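Local coordinates for hypoxanthine phosphoribosyltransferase (Leishmania donovani, PDB 7CMJ), which converts hypoxanthine and guanine to their nucleotide monophosphates in purine salvage, taking the phosphoribosyl group from 5-phosphoribosylpyrophosphate, at residues Y60-L65 against R119-V124. Sequence-based numbering, arbitrary orientation.
Sequences YLLCVL and RHILIV
Leu62 wedges its branched end between Ile121 and Ile123 of the parallel neighbour strand: CD1 lies in the groove, 3.9 Å from Ile121 CG2 on one wall and 4.1 Å from Ile123 CG1 on the other. Beta-branched isoleucines suit this place, since each can offer either a methyl or a longer arm as a wall. Helix 131-142 covers this face, Met141 touching Leu62, Ile121 and Ile123, and Met138 touching Ile123. Further along, Val64 CG2 fits beside Ile123 CG2. On the opposite face, Leu61 CD2 nestles between Leu122 CB and Val124 CG2, 4.0 Å from each; with CG anti to the carbonyl carbon (chi1 -69°), Leu61 sends its tip back toward the neighbouring strand. Helix 69-81 covers this side through Phe71, Thr72 and Ala76. At the N-terminal end, Tyr60 CE2 meets the methylenes of Arg119 obliquely, closest to CD at 3.4 Å, which leaves the tyrosine hydroxyl beside the guanidinium edge. Four short backbone bonds, from Tyr60 N to His120 O through Val124 N to Leu62 O, and a weak fifth, Val64 N to Val124 O, satisfy these polar groups, so apolar side chains can pack both faces against helices. This central sheet of the phosphoribosyltransferase fold thus carries Val64 and Val124 to the edge of the probable GMP site, beside barium-binding Glu125.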
ATOM      1  N   TYR A  60      18.919   9.556   6.455  1.00 45.35           N
ATOM      2  CA  TYR A  60      17.962   8.601   5.910  1.00 42.97           C
ATOM      3  C   TYR A  60      18.029   8.601   4.388  1.00 39.10           C
ATOM      4  O   TYR A  60      17.895   9.649   3.753  1.00 43.49           O
ATOM      5  CB  TYR A  60      16.545   8.940   6.369  1.00 45.80           C
ATOM      6  CG  TYR A  60      16.197   8.422   7.740  1.00 51.48           C
ATOM      7  CD1 TYR A  60      15.423   7.268   7.900  1.00 51.38           C
ATOM      8  CD2 TYR A  60      16.623   9.090   8.885  1.00 44.18           C
ATOM      9  CE1 TYR A  60      15.094   6.791   9.166  1.00 43.02           C
ATOM     10  CE2 TYR A  60      16.296   8.617  10.150  1.00 46.72           C
ATOM     11  CZ  TYR A  60      15.535   7.469  10.280  1.00 47.26           C
ATOM     12  OH  TYR A  60      15.221   7.004  11.531  1.00 55.42           O
ATOM     13  N   LEU A  61      18.209   7.428   3.805  1.00 35.01           N
ATOM     14  CA  LEU A  61      18.223   7.289   2.354  1.00 39.41           C
ATOM     15  C   LEU A  61      16.835   6.899   1.877  1.00 38.56           C
ATOM     16  O   LEU A  61      16.332   5.822   2.213  1.00 44.86           O
ATOM     17  CB  LEU A  61      19.254   6.251   1.912  1.00 42.13           C
ATOM     18  CG  LEU A  61      20.702   6.696   2.139  1.00 35.29           C
ATOM     19  CD1 LEU A  61      21.682   5.669   1.592  1.00 30.89           C
ATOM     20  CD2 LEU A  61      20.947   8.091   1.534  1.00 30.36           C
ATOM     21  N   LEU A  62      16.218   7.768   1.099  1.00 38.78           N
ATOM     22  CA  LEU A  62      14.873   7.536   0.596  1.00 33.69           C
ATOM     23  C   LEU A  62      14.970   6.971  -0.813  1.00 30.03           C
ATOM     24  O   LEU A  62      15.037   7.705  -1.792  1.00 40.61           O
ATOM     25  CB  LEU A  62      14.081   8.825   0.621  1.00 43.47           C
ATOM     26  CG  LEU A  62      12.964   8.806   1.637  1.00 48.88           C
ATOM     27  CD1 LEU A  62      12.055   9.845   1.144  1.00 60.09           C
ATOM     28  CD2 LEU A  62      12.274   7.468   1.621  1.00 49.84           C
ATOM     29  N   CYS A  63      14.960   5.652  -0.916  1.00 27.26           N
ATOM     30  CA  CYS A  63      15.055   4.981  -2.203  1.00 27.87           C
ATOM     31  C   CYS A  63      13.701   5.028  -2.907  1.00 32.52           C
ATOM     32  O   CYS A  63      12.746   4.354  -2.494  1.00 34.34           O
ATOM     33  CB  CYS A  63      15.519   3.544  -2.003  1.00 31.08           C
ATOM     34  SG  CYS A  63      15.660   2.646  -3.533  1.00 41.27           S
ATOM     35  N   VAL A  64      13.615   5.816  -3.974  1.00 26.26           N
ATOM     36  CA  VAL A  64      12.428   5.812  -4.820  1.00 29.41           C
ATOM     37  C   VAL A  64      12.481   4.574  -5.699  1.00 37.07           C
ATOM     38  O   VAL A  64      13.405   4.400  -6.502  1.00 43.86           O
ATOM     39  CB  VAL A  64      12.353   7.085  -5.671  1.00 34.78           C
ATOM     40  CG1 VAL A  64      11.069   7.101  -6.451  1.00 31.21           C
ATOM     41  CG2 VAL A  64      12.501   8.339  -4.794  1.00 31.91           C
ATOM     42  N   LEU A  65      11.510   3.694  -5.534  1.00 33.47           N
ATOM     43  CA  LEU A  65      11.495   2.462  -6.304  1.00 34.61           C
ATOM     44  C   LEU A  65      10.900   2.698  -7.687  1.00 39.28           C
ATOM     45  O   LEU A  65      10.101   3.617  -7.886  1.00 51.92           O
ATOM     46  CB  LEU A  65      10.699   1.405  -5.556  1.00 39.97           C
ATOM     47  CG  LEU A  65      11.383   0.963  -4.273  1.00 38.10           C
ATOM     48  CD1 LEU A  65      10.369   0.213  -3.431  1.00 48.94           C
ATOM     49  CD2 LEU A  65      12.542   0.072  -4.625  1.00 28.23           C
ATOM     50  N   ARG A 119      14.401  14.488  11.186  1.00 45.81           N
ATOM     51  CA  ARG A 119      15.509  13.689  10.690  1.00 46.60           C
ATOM     52  C   ARG A 119      16.013  14.284   9.386  1.00 53.51           C
ATOM     53  O   ARG A 119      15.319  15.066   8.725  1.00 57.50           O
ATOM     54  CB  ARG A 119      15.100  12.237  10.461  1.00 45.44           C
ATOM     55  CG  ARG A 119      14.569  11.568  11.692  1.00 40.87           C
ATOM     56  CD  ARG A 119      15.752  11.090  12.482  1.00 56.17           C
ATOM     57  NE  ARG A 119      15.687  11.520  13.862  1.00 70.63           N
ATOM     58  CZ  ARG A 119      15.155  10.785  14.829  1.00 83.34           C
ATOM     59  NH1 ARG A 119      14.648   9.589  14.548  1.00 77.68           N
ATOM     60  NH2 ARG A 119      15.117  11.259  16.067  1.00 92.65           N
ATOM     61  N   HIS A 120      17.232  13.903   9.019  1.00 47.53           N
ATOM     62  CA  HIS A 120      17.827  14.367   7.777  1.00 42.77           C
ATOM     63  C   HIS A 120      17.597  13.323   6.696  1.00 36.62           C
ATOM     64  O   HIS A 120      18.054  12.179   6.811  1.00 36.08           O
ATOM     65  CB  HIS A 120      19.309  14.683   7.947  1.00 36.87           C
ATOM     66  CG  HIS A 120      19.602  15.653   9.052  1.00 43.44           C
ATOM     67  ND1 HIS A 120      19.374  17.010   8.941  1.00 45.95           N
ATOM     68  CD2 HIS A 120      20.146  15.465  10.278  1.00 45.43           C
ATOM     69  CE1 HIS A 120      19.744  17.613  10.058  1.00 43.45           C
ATOM     70  NE2 HIS A 120      20.220  16.698  10.885  1.00 49.44           N
ATOM     71  N   ILE A 121      16.902  13.723   5.641  1.00 36.17           N
ATOM     72  CA  ILE A 121      16.491  12.809   4.587  1.00 37.87           C
ATOM     73  C   ILE A 121      17.175  13.188   3.290  1.00 34.54           C
ATOM     74  O   ILE A 121      17.252  14.370   2.928  1.00 45.55           O
ATOM     75  CB  ILE A 121      14.970  12.821   4.377  1.00 47.49           C
ATOM     76  CG1 ILE A 121      14.243  12.548   5.685  1.00 43.13           C
ATOM     77  CG2 ILE A 121      14.592  11.833   3.266  1.00 47.02           C
ATOM     78  CD1 ILE A 121      12.805  12.807   5.532  1.00 50.20           C
ATOM     79  N   LEU A 122      17.639  12.179   2.580  1.00 36.93           N
ATOM     80  CA  LEU A 122      18.170  12.332   1.239  1.00 35.98           C
ATOM     81  C   LEU A 122      17.304  11.496   0.306  1.00 39.67           C
ATOM     82  O   LEU A 122      17.275  10.267   0.418  1.00 35.98           O
ATOM     83  CB  LEU A 122      19.627  11.897   1.197  1.00 38.38           C
ATOM     84  CG  LEU A 122      20.430  12.341  -0.021  1.00 48.67           C
ATOM     85  CD1 LEU A 122      20.396  13.851  -0.107  1.00 49.25           C
ATOM     86  CD2 LEU A 122      21.873  11.815   0.089  1.00 40.29           C
ATOM     87  N   ILE A 123      16.567  12.158  -0.583  1.00 41.51           N
ATOM     88  CA  ILE A 123      15.787  11.456  -1.599  1.00 41.50           C
ATOM     89  C   ILE A 123      16.758  10.923  -2.645  1.00 41.04           C
ATOM     90  O   ILE A 123      17.527  11.691  -3.237  1.00 40.44           O
ATOM     91  CB  ILE A 123      14.736  12.378  -2.235  1.00 38.92           C
ATOM     92  CG1 ILE A 123      13.711  12.825  -1.197  1.00 37.03           C
ATOM     93  CG2 ILE A 123      14.036  11.680  -3.388  1.00 32.26           C
ATOM     94  CD1 ILE A 123      12.671  13.783  -1.743  1.00 31.89           C
ATOM     95  N   VAL A 124      16.737   9.609  -2.866  1.00 28.49           N
ATOM     96  CA  VAL A 124      17.651   8.962  -3.801  1.00 30.38           C
ATOM     97  C   VAL A 124      16.935   8.703  -5.118  1.00 29.64           C
ATOM     98  O   VAL A 124      15.953   7.955  -5.172  1.00 33.36           O
ATOM     99  CB  VAL A 124      18.223   7.663  -3.230  1.00 30.11           C
ATOM    100  CG1 VAL A 124      19.128   7.000  -4.278  1.00 28.02           C
ATOM    101  CG2 VAL A 124      18.976   7.958  -1.948  1.00 28.15           C
TER